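Local coordinates for NADP-dependent alcohol dehydrogenase 6 (PDB 1PIW), which reduces a broad range of aromatic and aliphatic aldehydes to alcohols with NADPH, as a zinc-dependent medium-chain dehydrogenase, at residues A[96-101]-A[140-145]; A[29-34]-A[77-82]. All coordinates share one frame; numbering follows the deposited sequence.

Interaction 1. Residues A[96-101]-A[140-145]; sequences QVFSCL and RVHEHF. With ZN (zinc ion), chain C.
The entrance to the structural zinc lobe of this medium-chain alcohol dehydrogenase packs here, through Val97, Ser99 and Leu101, on the end of strand 138-142 and the turn that follows it. Cys100 SG binds the zinc ion at 2.3 Å, and Cys103, Cys106 and Cys114 complete the four-cysteine site. No hydrogen bond joins the two segments; the contact is packing of rings, methyls and backbone. The Phe145 ring is the centre of the contact. One face packs against the backbone of strand 96-98, with Phe98 N over its centre. The ring of His144, from its own segment, reaches the opposite face at the rim. Ser99 CB meets the ring edge in plane, at 3.3 Å from Phe145 CZ. The Gln96 chain runs extended past Phe145 CE2, its amide plane turned 42° from the ring. Its first torsion, with CG opposite the backbone N (chi1 -161°), starts it on that path. Gln96 NE2 then donates to Phe98 O at 2.8 Å, from above the carbonyl plane, and also to Glu111 O. The bond to Phe98 O spans the classic beta bulge in which Val97 and Phe98 both face Val118. Beside the Phe145 ring, Val97 CG2 packs on the CG1 methyl of Val141. Leu101 divides its two methyls between two histidines. CD1 approaches His142 NE2 obliquely, while CD2 makes a CH-pi contact with His144. Each ring has a polar partner that would limit its rotation. His142 ND1 accepts the backbone N-H of His144 in its ring plane, at 2.8 Å, and His144 NE2 is paired with Glu111 OE2. Leu101 CD2 sits 3.4 Å from the centroid of the His144 ring, only 2° off the ring normal.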
# COMPACT_ATOMS: atom_id res chain seq x y z
N GLN A 96 -6.71 15.25 -17.29
CA GLN A 96 -7.77 15.91 -16.52
C GLN A 96 -8.11 17.25 -17.19
O GLN A 96 -7.25 17.86 -17.83
CB GLN A 96 -7.38 16.14 -15.05
CG GLN A 96 -8.60 16.38 -14.18
CD GLN A 96 -8.29 16.47 -12.71
OE1 GLN A 96 -7.39 15.81 -12.21
NE2 GLN A 96 -9.06 17.27 -11.99
N VAL A 97 -9.33 17.71 -17.02
CA VAL A 97 -9.74 18.92 -17.69
C VAL A 97 -10.64 19.80 -16.81
O VAL A 97 -11.08 20.89 -17.20
CB VAL A 97 -10.48 18.50 -18.99
CG1 VAL A 97 -11.97 18.42 -18.75
CG2 VAL A 97 -10.10 19.40 -20.11
N PHE A 98 -10.89 19.31 -15.60
CA PHE A 98 -11.75 20.03 -14.67
C PHE A 98 -11.72 19.48 -13.25
O PHE A 98 -11.50 18.29 -13.03
CB PHE A 98 -13.19 20.04 -15.15
CG PHE A 98 -14.10 20.81 -14.25
CD1 PHE A 98 -14.08 22.21 -14.26
CD2 PHE A 98 -14.92 20.16 -13.35
CE1 PHE A 98 -14.87 22.94 -13.39
CE2 PHE A 98 -15.72 20.88 -12.46
CZ PHE A 98 -15.69 22.29 -12.48
N SER A 99 -11.98 20.37 -12.29
CA SER A 99 -11.98 20.02 -10.88
C SER A 99 -12.78 21.10 -10.15
O SER A 99 -12.88 22.23 -10.62
CB SER A 99 -10.54 20.00 -10.38
OG SER A 99 -10.46 19.34 -9.13
N CYS A 100 -13.37 20.75 -9.00
CA CYS A 100 -14.16 21.74 -8.27
C CYS A 100 -13.29 22.89 -7.81
O CYS A 100 -13.79 23.97 -7.51
CB CYS A 100 -14.86 21.10 -7.07
SG CYS A 100 -13.85 21.00 -5.61
N LEU A 101 -11.99 22.65 -7.75
CA LEU A 101 -11.00 23.65 -7.35
C LEU A 101 -11.25 24.30 -6.00
O LEU A 101 -10.67 25.34 -5.72
CB LEU A 101 -10.90 24.72 -8.42
CG LEU A 101 -10.33 24.16 -9.72
CD1 LEU A 101 -10.46 25.16 -10.84
CD2 LEU A 101 -8.88 23.76 -9.50
N ARG A 140 -11.30 23.06 -25.78
CA ARG A 140 -11.76 24.09 -24.86
C ARG A 140 -11.56 23.57 -23.46
O ARG A 140 -12.24 22.63 -23.04
CB ARG A 140 -13.24 24.37 -25.12
CG ARG A 140 -13.88 25.36 -24.17
CD ARG A 140 -15.05 26.04 -24.85
NE ARG A 140 -14.61 26.76 -26.04
CZ ARG A 140 -15.42 27.14 -27.01
NH1 ARG A 140 -16.72 26.88 -26.93
NH2 ARG A 140 -14.94 27.81 -28.05
N VAL A 141 -10.64 24.20 -22.73
CA VAL A 141 -10.30 23.75 -21.38
C VAL A 141 -10.13 24.85 -20.34
O VAL A 141 -9.52 25.88 -20.61
CB VAL A 141 -8.98 22.96 -21.42
CG1 VAL A 141 -8.72 22.31 -20.08
CG2 VAL A 141 -9.03 21.94 -22.52
N HIS A 142 -10.68 24.61 -19.15
CA HIS A 142 -10.58 25.54 -18.03
C HIS A 142 -9.08 25.80 -17.81
O HIS A 142 -8.29 24.85 -17.74
CB HIS A 142 -11.22 24.88 -16.80
CG HIS A 142 -11.14 25.67 -15.54
ND1 HIS A 142 -9.95 26.18 -15.06
CD2 HIS A 142 -12.08 25.97 -14.62
CE1 HIS A 142 -10.17 26.76 -13.89
NE2 HIS A 142 -11.45 26.64 -13.59
N GLU A 143 -8.69 27.07 -17.71
CA GLU A 143 -7.29 27.45 -17.56
C GLU A 143 -6.49 26.74 -16.48
O GLU A 143 -5.29 26.55 -16.64
CB GLU A 143 -7.17 28.94 -17.31
CG GLU A 143 -7.72 29.37 -15.98
CD GLU A 143 -7.50 30.84 -15.71
OE1 GLU A 143 -7.94 31.31 -14.64
OE2 GLU A 143 -6.88 31.52 -16.56
N HIS A 144 -7.13 26.36 -15.39
CA HIS A 144 -6.41 25.69 -14.33
C HIS A 144 -5.71 24.44 -14.82
O HIS A 144 -4.73 24.01 -14.22
CB HIS A 144 -7.33 25.28 -13.19
CG HIS A 144 -6.63 24.48 -12.13
ND1 HIS A 144 -5.99 25.07 -11.06
CD2 HIS A 144 -6.43 23.15 -12.00
CE1 HIS A 144 -5.42 24.13 -10.32
NE2 HIS A 144 -5.67 22.96 -10.87
N PHE A 145 -6.22 23.86 -15.91
CA PHE A 145 -5.66 22.63 -16.44
C PHE A 145 -4.85 22.78 -17.69
O PHE A 145 -4.65 21.82 -18.42
CB PHE A 145 -6.77 21.61 -16.66
CG PHE A 145 -7.40 21.12 -15.39
CD1 PHE A 145 -8.38 21.86 -14.75
CD2 PHE A 145 -6.96 19.94 -14.80
CE1 PHE A 145 -8.92 21.43 -13.53
CE2 PHE A 145 -7.49 19.51 -13.59
CZ PHE A 145 -8.47 20.26 -12.95
ZN ZN C . -12.21 19.41 -5.66

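Interaction 2. Residues A[29-34]-A[77-82]; sequences KPFYDH and LGPKSN
Asp33 and Lys80 meet at the surface, where the loop leading into strand 35-45 lies against the turn that follows strand 70-77. Backbone and side chain of Asp33 both take part. Asp33 O accepts the amide of Lys80 at 2.8 Å, but the N-H...O angle is 124° and the bond is weak. The side chains of the two residues run alongside each other in the same direction. The Lys80 chain is extended, and its NZ forms a long, weak salt bridge to Asp33 OD1 at 3.4 Å. Within the turn itself, Ser81 N bonds back to Gly78 O. Phe31 CE2 rests on Gly78 CA at 3.5 Å. Its ring reaches the glycine because CG stands across from the backbone N (chi1 -161°). The His34 ring crosses Lys80 obliquely, and Lys80 CB makes an off-centre CH-pi contact 4.2 Å from the ring centroid. His34 ND1 comes within 3.0 Å of Lys80 O, yet the angle is too poor for a hydrogen bond. Asn82 ND2 lies in the ring plane at the edge of His34. The direct polar links between the segments are thus weak. Glu143 OE2 gathers bonds from Ser81 OG and Asn82 N, so firmer polar contacts of 77-82 run to the turn that follows strand 138-142.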
# COMPACT_ATOMS: atom_id res chain seq x y z
N LYS A 29 -17.85 22.82 -26.35
CA LYS A 29 -18.61 22.85 -25.12
C LYS A 29 -18.94 24.32 -24.84
O LYS A 29 -18.30 25.23 -25.37
CB LYS A 29 -17.80 22.27 -23.96
CG LYS A 29 -16.79 23.23 -23.34
CD LYS A 29 -16.16 22.62 -22.11
CE LYS A 29 -15.46 23.65 -21.24
NZ LYS A 29 -16.44 24.46 -20.48
N PRO A 30 -19.96 24.57 -24.02
CA PRO A 30 -20.22 25.99 -23.77
C PRO A 30 -18.96 26.61 -23.16
O PRO A 30 -18.26 25.97 -22.37
CB PRO A 30 -21.41 25.96 -22.82
CG PRO A 30 -21.32 24.61 -22.16
CD PRO A 30 -20.92 23.73 -23.30
N PHE A 31 -18.67 27.85 -23.55
CA PHE A 31 -17.49 28.57 -23.06
C PHE A 31 -17.73 29.22 -21.70
O PHE A 31 -18.66 30.01 -21.54
CB PHE A 31 -17.09 29.63 -24.08
CG PHE A 31 -15.68 30.10 -23.94
CD1 PHE A 31 -14.85 30.18 -25.05
CD2 PHE A 31 -15.18 30.47 -22.70
CE1 PHE A 31 -13.54 30.61 -24.93
CE2 PHE A 31 -13.87 30.90 -22.56
CZ PHE A 31 -13.04 30.98 -23.69
N TYR A 32 -16.89 28.89 -20.73
CA TYR A 32 -17.04 29.42 -19.39
C TYR A 32 -15.97 30.40 -18.96
O TYR A 32 -14.89 30.46 -19.55
CB TYR A 32 -17.18 28.27 -18.39
CG TYR A 32 -18.51 27.57 -18.59
CD1 TYR A 32 -18.63 26.19 -18.48
CD2 TYR A 32 -19.64 28.31 -18.95
CE1 TYR A 32 -19.85 25.54 -18.75
CE2 TYR A 32 -20.85 27.68 -19.21
CZ TYR A 32 -20.95 26.31 -19.12
OH TYR A 32 -22.17 25.71 -19.41
N ASP A 33 -16.30 31.17 -17.93
CA ASP A 33 -15.46 32.23 -17.39
C ASP A 33 -13.95 32.01 -17.28
O ASP A 33 -13.18 32.96 -17.42
CB ASP A 33 -16.03 32.65 -16.04
CG ASP A 33 -17.46 33.16 -16.15
OD1 ASP A 33 -18.23 33.06 -15.17
OD2 ASP A 33 -17.82 33.68 -17.24
N HIS A 34 -13.53 30.77 -17.05
CA HIS A 34 -12.11 30.44 -16.93
C HIS A 34 -11.61 29.56 -18.08
O HIS A 34 -10.41 29.37 -18.24
CB HIS A 34 -11.84 29.73 -15.60
CG HIS A 34 -12.21 30.54 -14.40
ND1 HIS A 34 -11.41 31.55 -13.91
CD2 HIS A 34 -13.31 30.50 -13.60
CE1 HIS A 34 -12.00 32.10 -12.86
NE2 HIS A 34 -13.15 31.49 -12.66
N LEU A 77 -8.92 33.68 -24.56
CA LEU A 77 -8.99 33.53 -23.11
C LEU A 77 -10.36 33.84 -22.52
O LEU A 77 -11.07 34.74 -22.99
CB LEU A 77 -7.95 34.42 -22.44
CG LEU A 77 -6.50 34.22 -22.88
CD1 LEU A 77 -5.62 35.22 -22.15
CD2 LEU A 77 -6.06 32.80 -22.58
N GLY A 78 -10.72 33.10 -21.47
CA GLY A 78 -11.99 33.29 -20.81
C GLY A 78 -12.09 34.60 -20.04
O GLY A 78 -11.08 35.11 -19.57
N PRO A 79 -13.31 35.15 -19.89
CA PRO A 79 -13.62 36.40 -19.20
C PRO A 79 -12.87 36.59 -17.88
O PRO A 79 -12.11 37.53 -17.72
CB PRO A 79 -15.12 36.31 -18.99
CG PRO A 79 -15.56 35.62 -20.21
CD PRO A 79 -14.55 34.50 -20.35
N LYS A 80 -13.12 35.69 -16.94
CA LYS A 80 -12.47 35.75 -15.65
C LYS A 80 -11.14 35.01 -15.65
O LYS A 80 -10.78 34.40 -14.65
CB LYS A 80 -13.37 35.14 -14.57
CG LYS A 80 -14.71 35.86 -14.31
CD LYS A 80 -15.51 35.09 -13.24
CE LYS A 80 -16.92 35.65 -13.04
NZ LYS A 80 -17.80 34.73 -12.23
N SER A 81 -10.42 35.04 -16.76
CA SER A 81 -9.14 34.33 -16.79
C SER A 81 -8.14 35.03 -15.87
O SER A 81 -8.38 36.14 -15.43
CB SER A 81 -8.56 34.26 -18.20
OG SER A 81 -7.33 33.55 -18.19
N ASN A 82 -7.02 34.36 -15.60
CA ASN A 82 -6.00 34.92 -14.71
C ASN A 82 -4.93 33.87 -14.46
O ASN A 82 -5.08 33.02 -13.58
CB ASN A 82 -6.63 35.31 -13.37
CG ASN A 82 -7.45 34.18 -12.73
OD1 ASN A 82 -7.22 33.79 -11.58
ND2 ASN A 82 -8.41 33.64 -13.49

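In the fold
From the N terminus, the chain leaves strand 22-26 and passes through 29-34 into strand 35-45. It returns along strand 70-77 to the 77-82 turn, where interaction 2 closes a loop. Interaction 1 opens later, at 96-101, and closes at 140-145 after the excursion that holds the structural zinc. The two loops follow in series and neither encloses the other. Strand 35-45 pairs with both 70-77 and 138-142, so the contacts sit near ends of neighbouring strands in the GroES-like domain. They also touch directly: Arg140 NH1 reaches Lys29 O, and the rings of His142 and His34 meet. These contacts connect the start of the zinc lobe, through 140-145, to the loops at 29-34 and 77-82.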